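Long-range contacts in Rep protein (Adeno-associated virus - 5, PDB 1M55), which probably nicks viral DNA at the replication origin and binds it there, as the nuclease domain of a rolling-circle replication initiator: residues V7-V15 and Q52-R60; I59-F70 and Q110-F120. All coordinates share one frame; numbering follows the deposited sequence.

Contact 1 of 2, residues V7-V15 and Q52-R60; sequences VIVRVPFDV and QLTVADRIR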
loop_
_atom_site.group_PDB
_atom_site.type_symbol
_atom_site.label_atom_id
_atom_site.label_comp_id
_atom_site.label_asym_id
_atom_site.label_seq_id
_atom_site.Cartn_x
_atom_site.Cartn_y
_atom_site.Cartn_z
ATOM N N VAL A 7 -0.817 -0.915 -7.676
ATOM C CA VAL A 7 -1.693 0.235 -7.577
ATOM C C VAL A 7 -1.100 1.103 -6.478
ATOM O O VAL A 7 -0.823 0.618 -5.375
ATOM C CB VAL A 7 -3.138 -0.165 -7.202
ATOM C CG1 VAL A 7 -4.013 1.076 -7.109
ATOM C CG2 VAL A 7 -3.700 -1.140 -8.232
ATOM N N ILE A 8 -0.807 2.356 -6.802
ATOM C CA ILE A 8 -0.262 3.256 -5.801
ATOM C C ILE A 8 -1.396 4.131 -5.287
ATOM O O ILE A 8 -2.135 4.735 -6.075
ATOM C CB ILE A 8 0.897 4.119 -6.353
ATOM C CG1 ILE A 8 2.094 3.221 -6.687
ATOM C CG2 ILE A 8 1.313 5.173 -5.320
ATOM C CD1 ILE A 8 3.271 3.956 -7.303
ATOM N N VAL A 9 -1.591 4.106 -3.974
ATOM C CA VAL A 9 -2.634 4.897 -3.348
ATOM C C VAL A 9 -2.023 5.997 -2.486
ATOM O O VAL A 9 -1.269 5.719 -1.551
ATOM C CB VAL A 9 -3.562 4.025 -2.461
ATOM C CG1 VAL A 9 -4.663 4.888 -1.842
ATOM C CG2 VAL A 9 -4.177 2.899 -3.276
ATOM N N ARG A 10 -2.301 7.245 -2.840
ATOM C CA ARG A 10 -1.818 8.383 -2.068
ATOM C C ARG A 10 -2.778 8.503 -0.892
ATOM O O ARG A 10 -3.996 8.511 -1.073
ATOM C CB ARG A 10 -1.801 9.640 -2.932
ATOM C CG ARG A 10 -0.692 9.595 -3.969
ATOM C CD ARG A 10 -0.784 10.733 -4.954
ATOM N NE ARG A 10 0.414 10.802 -5.783
ATOM C CZ ARG A 10 0.535 11.568 -6.861
ATOM N NH1 ARG A 10 -0.472 12.337 -7.251
ATOM N NH2 ARG A 10 1.674 11.578 -7.540
ATOM N N VAL A 11 -2.221 8.543 0.310
ATOM C CA VAL A 11 -3.006 8.586 1.544
ATOM C C VAL A 11 -3.458 9.978 1.998
ATOM O O VAL A 11 -2.638 10.809 2.395
ATOM C CB VAL A 11 -2.227 7.882 2.694
ATOM C CG1 VAL A 11 -3.014 7.923 3.993
ATOM C CG2 VAL A 11 -1.930 6.442 2.310
ATOM N N PRO A 12 -4.779 10.237 1.960
ATOM C CA PRO A 12 -5.341 11.528 2.371
ATOM C C PRO A 12 -5.429 11.584 3.900
ATOM O O PRO A 12 -5.805 10.597 4.531
ATOM C CB PRO A 12 -6.748 11.503 1.754
ATOM C CG PRO A 12 -6.717 10.358 0.747
ATOM C CD PRO A 12 -5.836 9.366 1.426
ATOM N N PHE A 13 -5.110 12.733 4.489
ATOM C CA PHE A 13 -5.169 12.877 5.945
ATOM C C PHE A 13 -5.389 14.317 6.420
ATOM O O PHE A 13 -5.824 14.545 7.548
ATOM C CB PHE A 13 -3.886 12.324 6.587
ATOM C CG PHE A 13 -2.654 13.136 6.286
ATOM C CD1 PHE A 13 -2.306 14.226 7.082
ATOM C CD2 PHE A 13 -1.853 12.825 5.196
ATOM C CE1 PHE A 13 -1.182 14.995 6.794
ATOM C CE2 PHE A 13 -0.727 13.586 4.900
ATOM C CZ PHE A 13 -0.391 14.673 5.701
ATOM N N ASP A 14 -5.049 15.282 5.573
ATOM C CA ASP A 14 -5.170 16.702 5.905
ATOM C C ASP A 14 -6.594 17.175 5.625
ATOM O O ASP A 14 -7.017 17.197 4.467
ATOM C CB ASP A 14 -4.170 17.486 5.049
ATOM C CG ASP A 14 -3.917 18.886 5.561
ATOM O OD1 ASP A 14 -2.749 19.190 5.867
ATOM O OD2 ASP A 14 -4.861 19.693 5.631
ATOM N N VAL A 15 -7.315 17.593 6.665
ATOM C CA VAL A 15 -8.698 18.039 6.494
ATOM C C VAL A 15 -8.871 19.282 5.626
ATOM O O VAL A 15 -9.958 19.532 5.108
ATOM C CB VAL A 15 -9.434 18.246 7.849
ATOM C CG1 VAL A 15 -9.424 16.956 8.652
ATOM C CG2 VAL A 15 -8.811 19.387 8.638
ATOM N N GLN A 52 -1.097 8.900 9.900
ATOM C CA GLN A 52 -1.110 8.515 8.494
ATOM C C GLN A 52 -1.143 6.993 8.352
ATOM O O GLN A 52 -1.831 6.459 7.480
ATOM C CB GLN A 52 0.102 9.098 7.764
ATOM C CG GLN A 52 0.020 10.606 7.513
ATOM C CD GLN A 52 0.446 11.457 8.703
ATOM O OE1 GLN A 52 0.823 10.948 9.758
ATOM N NE2 GLN A 52 0.392 12.769 8.525
ATOM N N LEU A 53 -0.407 6.294 9.212
ATOM C CA LEU A 53 -0.382 4.833 9.185
ATOM C C LEU A 53 -1.777 4.274 9.482
ATOM O O LEU A 53 -2.198 3.276 8.894
ATOM C CB LEU A 53 0.630 4.297 10.199
ATOM C CG LEU A 53 0.706 2.780 10.388
ATOM C CD1 LEU A 53 0.968 2.067 9.061
ATOM C CD2 LEU A 53 1.793 2.463 11.405
ATOM N N THR A 54 -2.494 4.931 10.387
ATOM C CA THR A 54 -3.841 4.507 10.748
ATOM C C THR A 54 -4.753 4.545 9.520
ATOM O O THR A 54 -5.499 3.592 9.261
ATOM C CB THR A 54 -4.398 5.385 11.896
ATOM O OG1 THR A 54 -3.591 5.184 13.067
ATOM C CG2 THR A 54 -5.845 5.031 12.209
ATOM N N VAL A 55 -4.672 5.621 8.745
ATOM C CA VAL A 55 -5.480 5.735 7.531
ATOM C C VAL A 55 -5.011 4.692 6.517
ATOM O O VAL A 55 -5.824 4.001 5.897
ATOM C CB VAL A 55 -5.345 7.132 6.871
ATOM C CG1 VAL A 55 -6.224 7.212 5.629
ATOM C CG2 VAL A 55 -5.732 8.215 7.842
ATOM N N ALA A 56 -3.693 4.568 6.378
ATOM C CA ALA A 56 -3.088 3.633 5.435
ATOM C C ALA A 56 -3.520 2.184 5.649
ATOM O O ALA A 56 -3.870 1.491 4.689
ATOM C CB ALA A 56 -1.574 3.740 5.490
ATOM N N ASP A 57 -3.512 1.724 6.898
ATOM C CA ASP A 57 -3.907 0.345 7.167
ATOM C C ASP A 57 -5.366 0.099 6.818
ATOM O O ASP A 57 -5.709 -0.968 6.301
ATOM C CB ASP A 57 -3.658 -0.048 8.625
ATOM C CG ASP A 57 -3.879 -1.538 8.871
ATOM O OD1 ASP A 57 -3.200 -2.363 8.221
ATOM O OD2 ASP A 57 -4.747 -1.883 9.696
ATOM N N ARG A 58 -6.228 1.072 7.106
ATOM C CA ARG A 58 -7.641 0.911 6.796
ATOM C C ARG A 58 -7.819 0.854 5.282
ATOM O O ARG A 58 -8.581 0.028 4.771
ATOM C CB ARG A 58 -8.477 2.038 7.402
ATOM C CG ARG A 58 -9.989 1.836 7.268
ATOM C CD ARG A 58 -10.457 0.506 7.874
ATOM N NE ARG A 58 -10.021 0.341 9.259
ATOM C CZ ARG A 58 -10.621 0.890 10.310
ATOM N NH1 ARG A 58 -11.706 1.641 10.152
ATOM N NH2 ARG A 58 -10.103 0.728 11.522
ATOM N N ILE A 59 -7.099 1.712 4.562
ATOM C CA ILE A 59 -7.170 1.721 3.103
ATOM C C ILE A 59 -6.720 0.355 2.582
ATOM O O ILE A 59 -7.389 -0.249 1.739
ATOM C CB ILE A 59 -6.256 2.817 2.494
ATOM C CG1 ILE A 59 -6.840 4.202 2.763
ATOM C CG2 ILE A 59 -6.078 2.601 0.986
ATOM C CD1 ILE A 59 -5.948 5.336 2.273
ATOM N N ARG A 60 -5.591 -0.127 3.094
ATOM C CA ARG A 60 -5.050 -1.415 2.681
ATOM C C ARG A 60 -6.061 -2.546 2.849
ATOM O O ARG A 60 -6.309 -3.309 1.909
ATOM C CB ARG A 60 -3.786 -1.745 3.476
ATOM C CG ARG A 60 -3.250 -3.125 3.178
ATOM C CD ARG A 60 -2.210 -3.542 4.178
ATOM N NE ARG A 60 -2.739 -3.757 5.526
ATOM C CZ ARG A 60 -3.100 -4.944 6.008
ATOM N NH1 ARG A 60 -3.016 -6.034 5.250
ATOM N NH2 ARG A 60 -3.444 -5.060 7.283
#
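The side chain of Q52 lies across one face of the F13 ring. Its CG sits 4.0 Å from the ring centroid and 20° off the normal, a CH-pi contact. Farther along the chain, NE2 stands over the same face, offset toward CE1, 3.2 Å from F13 CE1, and the amide plane is turned 71° against the ring. The bend at chi2 (83°) folds the chain over the ring.

This is helix-on-sheet packing in the fold of the Rep nuclease domain. Helix 50-71 covers one face of the central antiparallel sheet, here strand 3-10 and the chain that follows. V11 is the main bump of segment 7-15. Its two methyls divide the work: CG1 slides past V55 CG1 at 3.7 Å, while CG2 faces A56 CB and I59 CD1. F81 of strand 77-83 also touches V11, Q52 and A56. One turn on, I59 uses both branches. CD1 meets P12 CD, and CG2 meets V9 CG1 tip to tip at 3.9 Å. I59 also touches L90, which lies between the zinc-binding H89 and H91, a sequence consistent with the HUH motif of Rep nucleases.

The carbonyl oxygen of P12 is buried without a polar partner; V55 CG1 lies 3.6 Å from it.

Contact 2 of 2, residues I59-F70 and Q110-F120; sequences IRRVFLYEWNKF and QIRAQLVKVVF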
loop_
_atom_site.group_PDB
_atom_site.type_symbol
_atom_site.label_atom_id
_atom_site.label_comp_id
_atom_site.label_asym_id
_atom_site.label_seq_id
_atom_site.Cartn_x
_atom_site.Cartn_y
_atom_site.Cartn_z
ATOM N N ILE A 59 -7.099 1.712 4.562
ATOM C CA ILE A 59 -7.170 1.721 3.103
ATOM C C ILE A 59 -6.720 0.355 2.582
ATOM O O ILE A 59 -7.389 -0.249 1.739
ATOM C CB ILE A 59 -6.256 2.817 2.494
ATOM C CG1 ILE A 59 -6.840 4.202 2.763
ATOM C CG2 ILE A 59 -6.078 2.601 0.986
ATOM C CD1 ILE A 59 -5.948 5.336 2.273
ATOM N N ARG A 60 -5.591 -0.127 3.094
ATOM C CA ARG A 60 -5.050 -1.415 2.681
ATOM C C ARG A 60 -6.061 -2.546 2.849
ATOM O O ARG A 60 -6.309 -3.309 1.909
ATOM C CB ARG A 60 -3.786 -1.745 3.476
ATOM C CG ARG A 60 -3.250 -3.125 3.178
ATOM C CD ARG A 60 -2.210 -3.542 4.178
ATOM N NE ARG A 60 -2.739 -3.757 5.526
ATOM C CZ ARG A 60 -3.100 -4.944 6.008
ATOM N NH1 ARG A 60 -3.016 -6.034 5.250
ATOM N NH2 ARG A 60 -3.444 -5.060 7.283
ATOM N N ARG A 61 -6.644 -2.659 4.040
ATOM C CA ARG A 61 -7.614 -3.722 4.289
ATOM C C ARG A 61 -8.858 -3.596 3.411
ATOM O O ARG A 61 -9.291 -4.572 2.801
ATOM C CB ARG A 61 -7.994 -3.771 5.767
ATOM C CG ARG A 61 -6.838 -4.161 6.679
ATOM C CD ARG A 61 -7.271 -4.130 8.137
ATOM N NE ARG A 61 -6.164 -4.369 9.061
ATOM C CZ ARG A 61 -5.770 -5.571 9.469
ATOM N NH1 ARG A 61 -6.384 -6.663 9.034
ATOM N NH2 ARG A 61 -4.778 -5.680 10.340
ATOM N N VAL A 62 -9.429 -2.399 3.326
ATOM C CA VAL A 62 -10.619 -2.202 2.502
ATOM C C VAL A 62 -10.315 -2.535 1.034
ATOM O O VAL A 62 -11.114 -3.197 0.356
ATOM C CB VAL A 62 -11.174 -0.764 2.634
ATOM C CG1 VAL A 62 -12.273 -0.521 1.602
ATOM C CG2 VAL A 62 -11.722 -0.552 4.048
ATOM N N PHE A 63 -9.138 -2.124 0.574
ATOM C CA PHE A 63 -8.704 -2.378 -0.795
ATOM C C PHE A 63 -8.624 -3.882 -1.037
ATOM O O PHE A 63 -9.205 -4.396 -1.994
ATOM C CB PHE A 63 -7.325 -1.737 -1.030
ATOM C CG PHE A 63 -6.821 -1.856 -2.448
ATOM C CD1 PHE A 63 -6.829 -0.750 -3.292
ATOM C CD2 PHE A 63 -6.331 -3.065 -2.936
ATOM C CE1 PHE A 63 -6.357 -0.850 -4.604
ATOM C CE2 PHE A 63 -5.858 -3.174 -4.243
ATOM C CZ PHE A 63 -5.872 -2.063 -5.077
ATOM N N LEU A 64 -7.909 -4.585 -0.165
ATOM C CA LEU A 64 -7.734 -6.027 -0.309
ATOM C C LEU A 64 -9.025 -6.824 -0.246
ATOM O O LEU A 64 -9.215 -7.756 -1.024
ATOM C CB LEU A 64 -6.732 -6.558 0.721
ATOM C CG LEU A 64 -5.295 -6.056 0.519
ATOM C CD1 LEU A 64 -4.424 -6.446 1.702
ATOM C CD2 LEU A 64 -4.726 -6.592 -0.787
ATOM N N TYR A 65 -9.920 -6.456 0.667
ATOM C CA TYR A 65 -11.187 -7.167 0.804
ATOM C C TYR A 65 -12.026 -6.991 -0.456
ATOM O O TYR A 65 -12.634 -7.947 -0.947
ATOM C CB TYR A 65 -11.942 -6.697 2.056
ATOM C CG TYR A 65 -11.185 -6.941 3.354
ATOM C CD1 TYR A 65 -11.596 -6.347 4.552
ATOM C CD2 TYR A 65 -10.023 -7.720 3.374
ATOM C CE1 TYR A 65 -10.863 -6.519 5.728
ATOM C CE2 TYR A 65 -9.283 -7.892 4.545
ATOM C CZ TYR A 65 -9.708 -7.289 5.714
ATOM O OH TYR A 65 -8.958 -7.441 6.859
ATOM N N GLU A 66 -12.010 -5.785 -1.015
ATOM C CA GLU A 66 -12.761 -5.501 -2.231
ATOM C C GLU A 66 -12.114 -6.261 -3.396
ATOM O O GLU A 66 -12.808 -6.815 -4.251
ATOM C CB GLU A 66 -12.780 -3.995 -2.497
ATOM C CG GLU A 66 -13.960 -3.502 -3.329
ATOM C CD GLU A 66 -15.314 -3.662 -2.639
ATOM O OE1 GLU A 66 -15.372 -3.883 -1.403
ATOM O OE2 GLU A 66 -16.334 -3.548 -3.345
ATOM N N TRP A 67 -10.787 -6.326 -3.400
ATOM C CA TRP A 67 -10.061 -7.050 -4.443
ATOM C C TRP A 67 -10.437 -8.533 -4.378
ATOM O O TRP A 67 -10.698 -9.157 -5.409
ATOM C CB TRP A 67 -8.551 -6.893 -4.258
ATOM C CG TRP A 67 -7.740 -7.517 -5.356
ATOM C CD1 TRP A 67 -7.451 -8.840 -5.507
ATOM C CD2 TRP A 67 -7.102 -6.838 -6.449
ATOM N NE1 TRP A 67 -6.671 -9.030 -6.620
ATOM C CE2 TRP A 67 -6.441 -7.820 -7.219
ATOM C CE3 TRP A 67 -7.022 -5.496 -6.851
ATOM C CZ2 TRP A 67 -5.706 -7.506 -8.371
ATOM C CZ3 TRP A 67 -6.288 -5.182 -8.000
ATOM C CH2 TRP A 67 -5.640 -6.187 -8.743
ATOM N N ASN A 68 -10.494 -9.078 -3.162
ATOM C CA ASN A 68 -10.847 -10.485 -2.959
ATOM C C ASN A 68 -12.236 -10.777 -3.520
ATOM O O ASN A 68 -12.505 -11.888 -3.973
ATOM C CB ASN A 68 -10.814 -10.859 -1.468
ATOM C CG ASN A 68 -9.407 -10.834 -0.863
ATOM O OD1 ASN A 68 -9.261 -10.875 0.359
ATOM N ND2 ASN A 68 -8.379 -10.778 -1.700
ATOM N N LYS A 69 -13.127 -9.793 -3.466
ATOM C CA LYS A 69 -14.476 -9.966 -4.000
ATOM C C LYS A 69 -14.388 -10.273 -5.497
ATOM O O LYS A 69 -15.077 -11.163 -6.001
ATOM C CB LYS A 69 -15.309 -8.703 -3.781
ATOM C CG LYS A 69 -16.725 -8.796 -4.334
ATOM C CD LYS A 69 -17.440 -7.465 -4.267
ATOM C CE LYS A 69 -16.748 -6.442 -5.135
ATOM N NZ LYS A 69 -17.567 -5.216 -5.291
ATOM N N PHE A 70 -13.510 -9.549 -6.189
ATOM C CA PHE A 70 -13.313 -9.718 -7.627
ATOM C C PHE A 70 -12.488 -10.951 -8.003
ATOM O O PHE A 70 -12.792 -11.627 -8.985
ATOM C CB PHE A 70 -12.655 -8.470 -8.226
ATOM C CG PHE A 70 -13.466 -7.215 -8.072
ATOM C CD1 PHE A 70 -12.928 -6.101 -7.434
ATOM C CD2 PHE A 70 -14.762 -7.136 -8.575
ATOM C CE1 PHE A 70 -13.667 -4.929 -7.298
ATOM C CE2 PHE A 70 -15.509 -5.964 -8.443
ATOM C CZ PHE A 70 -14.958 -4.861 -7.805
ATOM N N GLN A 110 -14.004 0.868 -8.797
ATOM C CA GLN A 110 -14.984 0.445 -7.799
ATOM C C GLN A 110 -14.347 0.419 -6.409
ATOM O O GLN A 110 -14.986 0.783 -5.419
ATOM C CB GLN A 110 -15.555 -0.931 -8.148
ATOM C CG GLN A 110 -16.509 -0.914 -9.334
ATOM C CD GLN A 110 -17.051 -2.292 -9.672
ATOM O OE1 GLN A 110 -17.534 -3.019 -8.799
ATOM N NE2 GLN A 110 -16.980 -2.658 -10.947
ATOM N N ILE A 111 -13.092 -0.020 -6.335
ATOM C CA ILE A 111 -12.387 -0.060 -5.060
ATOM C C ILE A 111 -12.227 1.365 -4.534
ATOM O O ILE A 111 -12.451 1.622 -3.353
ATOM C CB ILE A 111 -11.009 -0.744 -5.180
ATOM C CG1 ILE A 111 -11.192 -2.209 -5.595
ATOM C CG2 ILE A 111 -10.273 -0.661 -3.849
ATOM C CD1 ILE A 111 -9.902 -2.977 -5.786
ATOM N N ARG A 112 -11.873 2.298 -5.417
ATOM C CA ARG A 112 -11.721 3.696 -5.022
ATOM C C ARG A 112 -13.032 4.222 -4.431
ATOM O O ARG A 112 -13.030 4.880 -3.387
ATOM C CB ARG A 112 -11.300 4.556 -6.217
ATOM C CG ARG A 112 -11.179 6.042 -5.892
ATOM C CD ARG A 112 -10.563 6.827 -7.035
ATOM N NE ARG A 112 -11.339 6.719 -8.264
ATOM C CZ ARG A 112 -10.845 6.297 -9.426
ATOM N NH1 ARG A 112 -9.566 5.943 -9.525
ATOM N NH2 ARG A 112 -11.634 6.213 -10.488
ATOM N N ALA A 113 -14.146 3.914 -5.091
ATOM C CA ALA A 113 -15.458 4.344 -4.614
ATOM C C ALA A 113 -15.739 3.769 -3.219
ATOM O O ALA A 113 -16.288 4.454 -2.350
ATOM C CB ALA A 113 -16.539 3.918 -5.598
ATOM N N GLN A 114 -15.354 2.513 -3.006
ATOM C CA GLN A 114 -15.550 1.863 -1.711
ATOM C C GLN A 114 -14.696 2.551 -0.640
ATOM O O GLN A 114 -15.147 2.749 0.493
ATOM C CB GLN A 114 -15.209 0.374 -1.806
ATOM C CG GLN A 114 -15.231 -0.381 -0.480
ATOM C CD GLN A 114 -16.631 -0.586 0.091
ATOM O OE1 GLN A 114 -17.605 0.019 -0.357
ATOM N NE2 GLN A 114 -16.729 -1.445 1.093
ATOM N N LEU A 115 -13.470 2.925 -0.995
ATOM C CA LEU A 115 -12.589 3.614 -0.055
ATOM C C LEU A 115 -13.206 4.947 0.367
ATOM O O LEU A 115 -13.189 5.309 1.545
ATOM C CB LEU A 115 -11.215 3.866 -0.685
ATOM C CG LEU A 115 -10.334 2.634 -0.908
ATOM C CD1 LEU A 115 -9.086 3.007 -1.690
ATOM C CD2 LEU A 115 -9.963 2.028 0.431
ATOM N N VAL A 116 -13.758 5.672 -0.599
ATOM C CA VAL A 116 -14.378 6.967 -0.326
ATOM C C VAL A 116 -15.516 6.820 0.692
ATOM O O VAL A 116 -15.615 7.599 1.644
ATOM C CB VAL A 116 -14.889 7.622 -1.635
ATOM C CG1 VAL A 116 -15.723 8.872 -1.340
ATOM C CG2 VAL A 116 -13.703 7.988 -2.523
ATOM N N LYS A 117 -16.339 5.796 0.520
ATOM C CA LYS A 117 -17.456 5.566 1.432
ATOM C C LYS A 117 -17.057 5.077 2.823
ATOM O O LYS A 117 -17.495 5.628 3.835
ATOM C CB LYS A 117 -18.449 4.582 0.809
ATOM C CG LYS A 117 -19.201 5.158 -0.377
ATOM C CD LYS A 117 -20.307 4.244 -0.868
ATOM C CE LYS A 117 -19.760 2.988 -1.510
ATOM N NZ LYS A 117 -20.860 2.195 -2.127
ATOM N N VAL A 118 -16.221 4.047 2.872
ATOM C CA VAL A 118 -15.799 3.449 4.135
ATOM C C VAL A 118 -14.772 4.220 4.955
ATOM O O VAL A 118 -14.936 4.396 6.166
ATOM C CB VAL A 118 -15.262 2.010 3.903
ATOM C CG1 VAL A 118 -14.741 1.408 5.198
ATOM C CG2 VAL A 118 -16.352 1.142 3.314
ATOM N N VAL A 119 -13.708 4.671 4.306
ATOM C CA VAL A 119 -12.651 5.364 5.020
ATOM C C VAL A 119 -12.847 6.872 5.123
ATOM O O VAL A 119 -12.535 7.475 6.153
ATOM C CB VAL A 119 -11.260 5.078 4.370
ATOM C CG1 VAL A 119 -10.136 5.531 5.288
ATOM C CG2 VAL A 119 -11.113 3.598 4.037
ATOM N N PHE A 120 -13.427 7.468 4.087
ATOM C CA PHE A 120 -13.578 8.915 4.054
ATOM C C PHE A 120 -14.961 9.532 4.187
ATOM O O PHE A 120 -15.170 10.679 3.798
ATOM C CB PHE A 120 -12.820 9.457 2.841
ATOM C CG PHE A 120 -11.391 8.999 2.797
ATOM C CD1 PHE A 120 -10.956 8.112 1.818
ATOM C CD2 PHE A 120 -10.502 9.386 3.796
ATOM C CE1 PHE A 120 -9.652 7.612 1.843
ATOM C CE2 PHE A 120 -9.204 8.895 3.830
ATOM C CZ PHE A 120 -8.777 8.004 2.853
HETATM O O HOH W 1 -17.128 -2.593 -5.994
#
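I111 is the knob of this contact. It fits the hollow formed by F63, E66, W67 and F70 on the neighbouring helix. The CG1-CD1 arm and the CG2 methyl both press on F63, and the arm also reaches E66, W67 and F70. I111 CD1 stands over the centre of the F63 ring, 4.2 Å from the centroid and 10° off the normal, a CH-pi contact. I111 CG2 lies off the rim of the same ring, 3.5 Å from F63 CD1. CG1 slides along E66 CG and also meets the edge of the F70 ring at CE1. W67 CE3 closes the inner side, 4.0 Å from I111 CD1.

The axes of segments 59-70 and 110-118 approach to 9.5 Å, with 137° between their N-to-C directions. In this Rep nuclease fold the two helices lie side by side; F63 and W67 of helix 50-71 also reach V94 of strand 88-95.

Toward the other end V62 is the bump from helix 50-71. Its CG1 fits between Q114 CG and L115 CD2, 3.6 Å from each. Its CG2 faces V118 and V119. L115 crosses I59 at about a right angle, and F120 CZ, at the ring edge, is 3.9 Å from I59 CD1.

The outer rim is polar. K69 NZ forms a salt bridge with E66 OE2, coming from above the carboxylate plane. Water 1 donates to Q110 OE1 and accepts from K69 NZ. The same Q110 OE1 lies in the plane of the F70 ring at its edge, 3.3 Å from F70 CZ.

Both contacts use helix 50-71, at successive parts of its length. Contact 1 is the more buried and joins the helix to strand 3-10 and the loop after it. Contact 2 is only partly buried, joins it to helix 101-118, and covers more area, 652 against 353 Å². Contact 1 mixes aliphatic packing with one amide chain over a phenyl ring. Contact 2 has three aromatic side chains around one isoleucine, and at its rim a water joins the two helices. I59 belongs to both contacts. The two also touch directly: P12 CD lies 3.5 Å from F120 CZ, and V7 CG1 lies 3.9 Å from F63 CE1.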